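Local atomic coordinates of 2-c-methyl-d-erythritol 4-phosphate cytidylyltransferase (Streptococcus pneumoniae, PDB entry 2VSH), a protein that transfers the cytidylyl group of CTP to D-ribitol 5-phosphate, making the CDP-activated ribitol used for teichoic acid precursors. Residues 47-51 / 96-100; 6-10 / 111-115; 86-90 / 194-200. All blocks are in the same frame, centred on the assembly; numbering follows the deposited sequence.

Interaction 1: residues 47-51 / 96-100; sequences IEKIV and AIDAY. With CA (calcium ion), chain C.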
loop_
_atom_site.group_PDB
_atom_site.type_symbol
_atom_site.label_atom_id
_atom_site.label_comp_id
_atom_site.label_asym_id
_atom_site.label_seq_id
_atom_site.Cartn_x
_atom_site.Cartn_y
_atom_site.Cartn_z
ATOM N N ILE A 47 12.236 3.488 -28.764
ATOM C CA ILE A 47 13.274 3.795 -27.773
ATOM C C ILE A 47 14.650 3.840 -28.438
ATOM O O ILE A 47 15.064 2.861 -29.065
ATOM C CB ILE A 47 13.294 2.733 -26.622
ATOM C CG1 ILE A 47 11.959 2.706 -25.853
ATOM C CG2 ILE A 47 14.486 2.946 -25.655
ATOM C CD1 ILE A 47 11.646 3.953 -25.045
ATOM N N GLU A 48 15.359 4.956 -28.284
ATOM C CA GLU A 48 16.705 5.113 -28.833
ATOM C C GLU A 48 17.755 4.326 -28.027
ATOM O O GLU A 48 18.440 3.467 -28.574
ATOM C CB GLU A 48 17.062 6.606 -28.902
ATOM C CG GLU A 48 18.449 6.919 -29.443
ATOM C CD GLU A 48 18.666 6.606 -30.924
ATOM O OE1 GLU A 48 19.796 6.878 -31.400
ATOM O OE2 GLU A 48 17.748 6.113 -31.623
ATOM N N LYS A 49 17.891 4.629 -26.739
ATOM C CA LYS A 49 18.824 3.900 -25.867
ATOM C C LYS A 49 18.123 3.578 -24.579
ATOM O O LYS A 49 17.194 4.273 -24.195
ATOM C CB LYS A 49 20.067 4.739 -25.534
ATOM C CG LYS A 49 21.009 5.008 -26.685
ATOM C CD LYS A 49 21.620 3.735 -27.228
ATOM C CE LYS A 49 22.764 4.033 -28.174
ATOM N NZ LYS A 49 22.888 2.962 -29.193
ATOM N N ILE A 50 18.616 2.552 -23.890
ATOM C CA ILE A 50 18.159 2.201 -22.557
ATOM C C ILE A 50 19.291 2.511 -21.590
ATOM O O ILE A 50 20.348 1.882 -21.637
ATOM C CB ILE A 50 17.768 0.703 -22.468
ATOM C CG1 ILE A 50 16.588 0.443 -23.406
ATOM C CG2 ILE A 50 17.386 0.353 -21.042
ATOM C CD1 ILE A 50 16.485 -0.996 -23.874
ATOM N N VAL A 51 19.082 3.531 -20.767
ATOM C CA VAL A 51 20.145 4.060 -19.925
ATOM C C VAL A 51 19.844 3.613 -18.502
ATOM O O VAL A 51 18.778 3.917 -17.964
ATOM C CB VAL A 51 20.255 5.609 -20.005
ATOM C CG1 VAL A 51 21.484 6.095 -19.250
ATOM C CG2 VAL A 51 20.293 6.079 -21.470
ATOM N N ALA A 96 24.173 11.229 -19.041
ATOM C CA ALA A 96 24.670 10.147 -19.906
ATOM C C ALA A 96 24.006 10.188 -21.289
ATOM O O ALA A 96 24.664 10.010 -22.314
ATOM C CB ALA A 96 24.439 8.794 -19.244
ATOM N N ILE A 97 22.699 10.428 -21.300
ATOM C CA ILE A 97 21.955 10.650 -22.537
ATOM C C ILE A 97 22.529 11.823 -23.341
ATOM O O ILE A 97 22.756 11.707 -24.557
ATOM C CB ILE A 97 20.463 10.918 -22.242
ATOM C CG1 ILE A 97 19.767 9.647 -21.755
ATOM C CG2 ILE A 97 19.757 11.482 -23.488
ATOM C CD1 ILE A 97 18.355 9.869 -21.212
ATOM N N ASP A 98 22.765 12.949 -22.657
ATOM C CA ASP A 98 23.298 14.166 -23.292
ATOM C C ASP A 98 24.687 13.897 -23.887
ATOM O O ASP A 98 25.032 14.429 -24.929
ATOM C CB ASP A 98 23.333 15.297 -22.251
ATOM C CG ASP A 98 23.606 16.657 -22.842
ATOM O OD1 ASP A 98 23.017 17.026 -23.885
ATOM O OD2 ASP A 98 24.393 17.408 -22.224
ATOM N N ALA A 99 25.472 13.050 -23.224
ATOM C CA ALA A 99 26.810 12.690 -23.706
ATOM C C ALA A 99 26.727 11.783 -24.949
ATOM O O ALA A 99 27.573 11.881 -25.842
ATOM C CB ALA A 99 27.616 12.018 -22.605
ATOM N N TYR A 100 25.701 10.930 -25.002
ATOM C CA TYR A 100 25.431 10.101 -26.178
ATOM C C TYR A 100 25.066 10.975 -27.394
ATOM O O TYR A 100 25.699 10.873 -28.455
ATOM C CB TYR A 100 24.329 9.036 -25.880
ATOM C CG TYR A 100 23.758 8.429 -27.154
ATOM C CD1 TYR A 100 24.558 7.639 -27.987
ATOM C CD2 TYR A 100 22.440 8.680 -27.544
ATOM C CE1 TYR A 100 24.062 7.118 -29.182
ATOM C CE2 TYR A 100 21.931 8.160 -28.742
ATOM C CZ TYR A 100 22.747 7.378 -29.550
ATOM O OH TYR A 100 22.266 6.855 -30.736
HETATM CA CA CA C . 23.895 19.458 -23.536
HETATM O O HOH W 1 21.839 19.640 -22.218
HETATM O O HOH W 2 25.730 18.874 -25.065
#
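The ring of Tyr100 meets Lys49 over one of its faces and Glu48 at its edge, a compact case of one aromatic serving an aliphatic chain on a face and a carboxylate at the edge. Lys49 lies across the ring at about a right angle. Its CG stands above the rim on the CE2 side, while its CE makes a CH-pi contact, 3.9 Å from the ring centroid and 29° off the normal. The lysine chain bends at its second torsion, which lays these carbons over the ring, and NZ goes on to a hydrogen bond with Glu75 O.

At the edge, Tyr100 OH donates to Glu48 OE1 at 2.6 Å. The carboxylate oxygen is met on its anti side, and the carboxylate and ring planes are 39° apart. Glu48 reaches the hydroxyl because CG extends away from the backbone N and the chain then turns at its second torsion.

Farther along the helix, toward its start, the packing becomes purely apolar. Val51 forks against the helix: its CG2 touches Ile97 CG1 at 3.6 Å, and its CG1 rests on Ala96 CB at 4.0 Å. One turn's face of the helix thus supplies Ala96, Ile97 and Tyr100, whereas Asp98 holds a calcium ion through both OD1 (2.6 Å) and OD2 (2.5 Å), with two waters.

The contact seats the end of helix 86-100 on the entry to strand 50-54. Tyr4 of strand 3-9 touches Glu48, Ile97 and Tyr100, and strand 77-81 contributes Ile78 beside Lys49 and Tyr100, and Thr80 beside Val51 and Ala96.

Interaction 2: residues 6-10 / 111-115; sequences GILAG and THDSV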
loop_
_atom_site.group_PDB
_atom_site.type_symbol
_atom_site.label_atom_id
_atom_site.label_comp_id
_atom_site.label_asym_id
_atom_site.label_seq_id
_atom_site.Cartn_x
_atom_site.Cartn_y
_atom_site.Cartn_z
ATOM N N GLY A 6 15.023 5.304 -18.981
ATOM C CA GLY A 6 15.880 5.611 -17.827
ATOM C C GLY A 6 15.586 4.644 -16.694
ATOM O O GLY A 6 14.654 4.850 -15.908
ATOM N N ILE A 7 16.401 3.597 -16.589
ATOM C CA ILE A 7 16.178 2.535 -15.603
ATOM C C ILE A 7 16.923 2.840 -14.293
ATOM O O ILE A 7 18.171 2.930 -14.268
ATOM C CB ILE A 7 16.560 1.136 -16.184
ATOM C CG1 ILE A 7 15.855 0.886 -17.537
ATOM C CG2 ILE A 7 16.292 0.017 -15.174
ATOM C CD1 ILE A 7 14.309 0.952 -17.516
ATOM N N LEU A 8 16.147 3.001 -13.215
ATOM C CA LEU A 8 16.658 3.389 -11.910
ATOM C C LEU A 8 16.987 2.159 -11.114
ATOM O O LEU A 8 16.097 1.454 -10.619
ATOM C CB LEU A 8 15.651 4.280 -11.176
ATOM C CG LEU A 8 15.429 5.616 -11.894
ATOM C CD1 LEU A 8 14.064 6.174 -11.598
ATOM C CD2 LEU A 8 16.525 6.606 -11.508
ATOM N N ALA A 9 18.286 1.902 -11.014
ATOM C CA ALA A 9 18.800 0.645 -10.476
ATOM C C ALA A 9 19.902 0.914 -9.454
ATOM O O ALA A 9 20.813 0.100 -9.269
ATOM C CB ALA A 9 19.310 -0.218 -11.616
ATOM N N GLY A 10 19.807 2.057 -8.778
ATOM C CA GLY A 10 20.754 2.418 -7.719
ATOM C C GLY A 10 20.183 2.239 -6.320
ATOM O O GLY A 10 19.665 1.165 -5.963
ATOM N N THR A 111 11.355 7.102 -17.333
ATOM C CA THR A 111 12.017 6.608 -16.129
ATOM C C THR A 111 11.212 5.497 -15.456
ATOM O O THR A 111 9.982 5.545 -15.425
ATOM C CB THR A 111 12.338 7.732 -15.080
ATOM O OG1 THR A 111 11.126 8.199 -14.468
ATOM C CG2 THR A 111 13.099 8.900 -15.726
ATOM N N HIS A 112 11.914 4.486 -14.930
ATOM C CA HIS A 112 11.246 3.297 -14.413
ATOM C C HIS A 112 12.145 2.568 -13.413
ATOM O O HIS A 112 13.356 2.460 -13.632
ATOM C CB HIS A 112 10.859 2.359 -15.581
ATOM C CG HIS A 112 10.036 1.179 -15.165
ATOM N ND1 HIS A 112 8.741 1.301 -14.706
ATOM C CD2 HIS A 112 10.329 -0.145 -15.123
ATOM C CE1 HIS A 112 8.265 0.098 -14.418
ATOM N NE2 HIS A 112 9.214 -0.794 -14.646
ATOM N N ASP A 113 11.551 2.081 -12.327
ATOM C CA ASP A 113 12.268 1.306 -11.296
ATOM C C ASP A 113 12.824 0.011 -11.871
ATOM O O ASP A 113 12.093 -0.718 -12.535
ATOM C CB ASP A 113 11.307 0.907 -10.171
ATOM C CG ASP A 113 10.803 2.088 -9.364
ATOM O OD1 ASP A 113 11.523 3.103 -9.244
ATOM O OD2 ASP A 113 9.683 1.986 -8.829
ATOM N N SER A 114 14.078 -0.317 -11.552
ATOM C CA SER A 114 14.662 -1.608 -11.964
ATOM C C SER A 114 13.910 -2.805 -11.409
ATOM O O SER A 114 13.874 -3.853 -12.048
ATOM C CB SER A 114 16.123 -1.719 -11.542
ATOM O OG SER A 114 16.203 -1.681 -10.134
ATOM N N VAL A 115 13.332 -2.645 -10.214
ATOM C CA VAL A 115 12.633 -3.745 -9.524
ATOM C C VAL A 115 11.140 -3.833 -9.842
ATOM O O VAL A 115 10.355 -4.450 -9.104
ATOM C CB VAL A 115 12.844 -3.698 -8.002
ATOM C CG1 VAL A 115 14.289 -4.079 -7.656
ATOM C CG2 VAL A 115 12.434 -2.307 -7.429
HETATM O O HOH W 3 14.430 0.148 -8.490
#
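Gly6, Ile7 and Leu8 pair in parallel with Thr111, His112 and Asp113, the two short strand segments making an angle of 30°. Parallel strands bond through every second residue of each chain, and here Gly6 O accepts from His112 N, His112 O from Leu8 N at 2.9 Å, and Leu8 O from Ser114 N. The last, 2.8 Å from Ser114 N to Leu8 O, differs: its donor sits 40° out of the carbonyl plane and not on a lone pair, where strand 108-113 has ended. Leu8 O also accepts from a water. CA-H...O contacts reinforce the pairing, among them Thr111 CA to Gly6 O at 3.2 Å.

On one face of the sheet Ile7 and His112 run side by side, pointing the same way, with Ile7 CD1 4.2 Å from His112 CB. Ile7 CG2 reaches on to the CA and CB of Ser114. The opposite face carries Leu8, whose CD1 meets Thr111 CB at 4.2 Å, and there Gly6 lets Thr111 come close to the backbone. Past the paired residues Ala9 CB abuts Ser114 CB at 3.5 Å. With chi1 at 63°, Ser114 OG is tucked between its own N and carbonyl carbon, 3.2 Å from Leu8 O.

Helix 86-100 packs over Leu8, and helix 33-42 over Ile7 and His112, so the pair is central to an alpha/beta sandwich. Leu8, Ala9, Gly10 and Ser114 are assigned to the CTP site; the strand ends that carry them are consistent with a nucleotide site of the kind expected in the GT-A-like, Rossmann-type fold of cytidylyltransferases.

Interaction 3: residues 86-90 / 194-200; sequences RNTSI and LTDACKI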
loop_
_atom_site.group_PDB
_atom_site.type_symbol
_atom_site.label_atom_id
_atom_site.label_comp_id
_atom_site.label_asym_id
_atom_site.label_seq_id
_atom_site.Cartn_x
_atom_site.Cartn_y
_atom_site.Cartn_z
ATOM N N ARG A 86 16.871 8.748 -5.918
ATOM C CA ARG A 86 16.345 8.554 -7.258
ATOM C C ARG A 86 16.515 9.765 -8.190
ATOM O O ARG A 86 16.857 9.582 -9.350
ATOM C CB ARG A 86 14.898 8.027 -7.276
ATOM C CG ARG A 86 13.882 8.794 -6.425
ATOM C CD ARG A 86 12.491 8.095 -6.391
ATOM N NE ARG A 86 12.070 7.651 -7.728
ATOM C CZ ARG A 86 11.869 6.386 -8.091
ATOM N NH1 ARG A 86 12.010 5.393 -7.208
ATOM N NH2 ARG A 86 11.505 6.115 -9.347
ATOM N N ASN A 87 16.282 10.986 -7.693
ATOM C CA ASN A 87 16.353 12.170 -8.567
ATOM C C ASN A 87 17.784 12.475 -9.025
ATOM O O ASN A 87 17.998 12.966 -10.124
ATOM C CB ASN A 87 15.737 13.400 -7.883
ATOM C CG ASN A 87 14.217 13.392 -7.920
ATOM O OD1 ASN A 87 13.604 12.851 -8.839
ATOM N ND2 ASN A 87 13.605 13.980 -6.905
ATOM N N THR A 88 18.760 12.183 -8.171
ATOM C CA THR A 88 20.163 12.325 -8.551
ATOM C C THR A 88 20.489 11.283 -9.626
ATOM O O THR A 88 21.273 11.540 -10.516
ATOM C CB THR A 88 21.111 12.195 -7.334
ATOM O OG1 THR A 88 20.673 13.080 -6.301
ATOM C CG2 THR A 88 22.547 12.601 -7.710
ATOM N N SER A 89 19.876 10.110 -9.531
ATOM C CA SER A 89 20.075 9.070 -10.541
ATOM C C SER A 89 19.448 9.506 -11.858
ATOM O O SER A 89 20.051 9.335 -12.922
ATOM C CB SER A 89 19.502 7.725 -10.080
ATOM O OG SER A 89 20.271 7.209 -9.012
ATOM N N ILE A 90 18.260 10.096 -11.793
ATOM C CA ILE A 90 17.628 10.634 -13.019
ATOM C C ILE A 90 18.522 11.679 -13.707
ATOM O O ILE A 90 18.763 11.594 -14.911
ATOM C CB ILE A 90 16.201 11.167 -12.766
ATOM C CG1 ILE A 90 15.282 10.002 -12.344
ATOM C CG2 ILE A 90 15.651 11.821 -14.035
ATOM C CD1 ILE A 90 13.948 10.408 -11.736
ATOM N N LEU A 194 11.365 16.751 -1.825
ATOM C CA LEU A 194 10.683 16.510 -3.097
ATOM C C LEU A 194 11.380 15.358 -3.797
ATOM O O LEU A 194 12.036 15.544 -4.824
ATOM C CB LEU A 194 10.667 17.772 -3.974
ATOM C CG LEU A 194 10.035 19.049 -3.386
ATOM C CD1 LEU A 194 10.281 20.250 -4.299
ATOM C CD2 LEU A 194 8.548 18.881 -3.112
ATOM N N THR A 195 11.229 14.172 -3.213
ATOM C CA THR A 195 11.988 12.996 -3.613
ATOM C C THR A 195 11.440 12.304 -4.875
ATOM O O THR A 195 12.136 11.498 -5.490
ATOM C CB THR A 195 12.047 11.961 -2.472
ATOM O OG1 THR A 195 10.716 11.648 -2.055
ATOM C CG2 THR A 195 12.825 12.496 -1.292
ATOM N N ASP A 196 10.205 12.632 -5.242
ATOM C CA ASP A 196 9.531 12.048 -6.386
ATOM C C ASP A 196 9.655 13.011 -7.555
ATOM O O ASP A 196 9.480 14.227 -7.386
ATOM C CB ASP A 196 8.061 11.785 -6.023
ATOM C CG ASP A 196 7.262 11.221 -7.175
ATOM O OD1 ASP A 196 7.043 10.000 -7.223
ATOM O OD2 ASP A 196 6.842 12.000 -8.040
ATOM N N ALA A 197 9.954 12.475 -8.736
ATOM C CA ALA A 197 10.203 13.303 -9.914
ATOM C C ALA A 197 8.935 14.041 -10.338
ATOM O O ALA A 197 8.971 15.239 -10.629
ATOM C CB ALA A 197 10.758 12.453 -11.069
ATOM N N CYS A 198 7.810 13.330 -10.350
ATOM C CA CYS A 198 6.527 13.957 -10.683
ATOM C C CYS A 198 6.128 15.070 -9.700
ATOM O O CYS A 198 5.559 16.083 -10.109
ATOM C CB CYS A 198 5.426 12.904 -10.811
ATOM S SG CYS A 198 5.682 11.842 -12.281
ATOM N N LYS A 199 6.426 14.879 -8.421
ATOM C CA LYS A 199 6.175 15.904 -7.382
ATOM C C LYS A 199 6.812 17.257 -7.732
ATOM O O LYS A 199 6.219 18.306 -7.502
ATOM C CB LYS A 199 6.668 15.404 -6.013
ATOM C CG LYS A 199 6.561 16.385 -4.847
ATOM C CD LYS A 199 5.145 16.917 -4.652
ATOM C CE LYS A 199 5.025 17.801 -3.420
ATOM N NZ LYS A 199 5.049 16.994 -2.157
ATOM N N ILE A 200 8.014 17.221 -8.303
ATOM C CA ILE A 200 8.734 18.432 -8.689
ATOM C C ILE A 200 7.964 19.161 -9.784
ATOM O O ILE A 200 7.832 20.369 -9.725
ATOM C CB ILE A 200 10.166 18.123 -9.164
ATOM C CG1 ILE A 200 10.982 17.469 -8.038
ATOM C CG2 ILE A 200 10.880 19.386 -9.678
ATOM C CD1 ILE A 200 12.326 16.942 -8.516
HETATM O O HOH W 4 12.148 10.192 -8.759
HETATM O O HOH W 5 14.989 11.558 -5.043
#
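Asn87 turns its CG away from its own carbonyl carbon (chi1 -78°), a torsion that carries the amide in between the loop 194-196 and the first turn of helix 197-203. Arg86, with CG between its backbone N and carbonyl carbon (chi1 51°), passes alongside Thr195 instead, its CG 3.4 Å from Thr195 O. The motif here is a helix N-cap: Asp196 caps helix 197-203, its OD2 accepting from Lys199 N at 2.9 Å through the anti lone pair, and the N-terminal turn of helix 86-100 packs against this capped end.

Direct contact is chiefly van der Waals. Asn87 ND2 lies near Leu194 O and Thr195 O at angles too poor for hydrogen bonding. The Asn87 and Ile200 side chains meet from opposite directions, Ile200 CD1 3.6 Å from Asn87 ND2. Asn87 OD1 faces Ala197, whose CB also takes Ile90 CD1 at 3.8 Å.

Water supplies the polar links. One molecule accepts from Asn87 N and donates to Thr195 O. Arg86 and Asn87 are among the residues assigned to CTP binding, and the guanidinium of Arg86 forms a salt bridge with Asp113 through NH2. Lys199 NZ, in helix 197-203, hydrogen-bonds Ile159 O of the second subunit, putting this contact near the dimer interface. At the edge of the Arg86 guanidinium, in its plane, another water accepts from NE at 2.7 Å and donates to Asn87 OD1 at 3.0 Å.

How the interactions relate
Helix 86-100 ties the three contacts together: its last turn lies in interaction 1, its first turn in interaction 3, and the chain then runs on into strand 108-113 of interaction 2. Strands 50-54 and 3-9 are neighbours in the seven-stranded sheet, and Val51 O lies 2.8 Å from Ile7 N, a probable hydrogen bond. Along the chain, interaction 1 is nested within the loop closed by interaction 2, whereas interaction 3 alternates with both. Centres lie about 14 Å (1 and 2), 12 Å (2 and 3) and 19 Å (1 and 3) apart. Interactions 2 and 3 bring together assigned CTP-binding residues from distant parts of the sequence, while interaction 1 packs the last turn against strand 50-54, away from them.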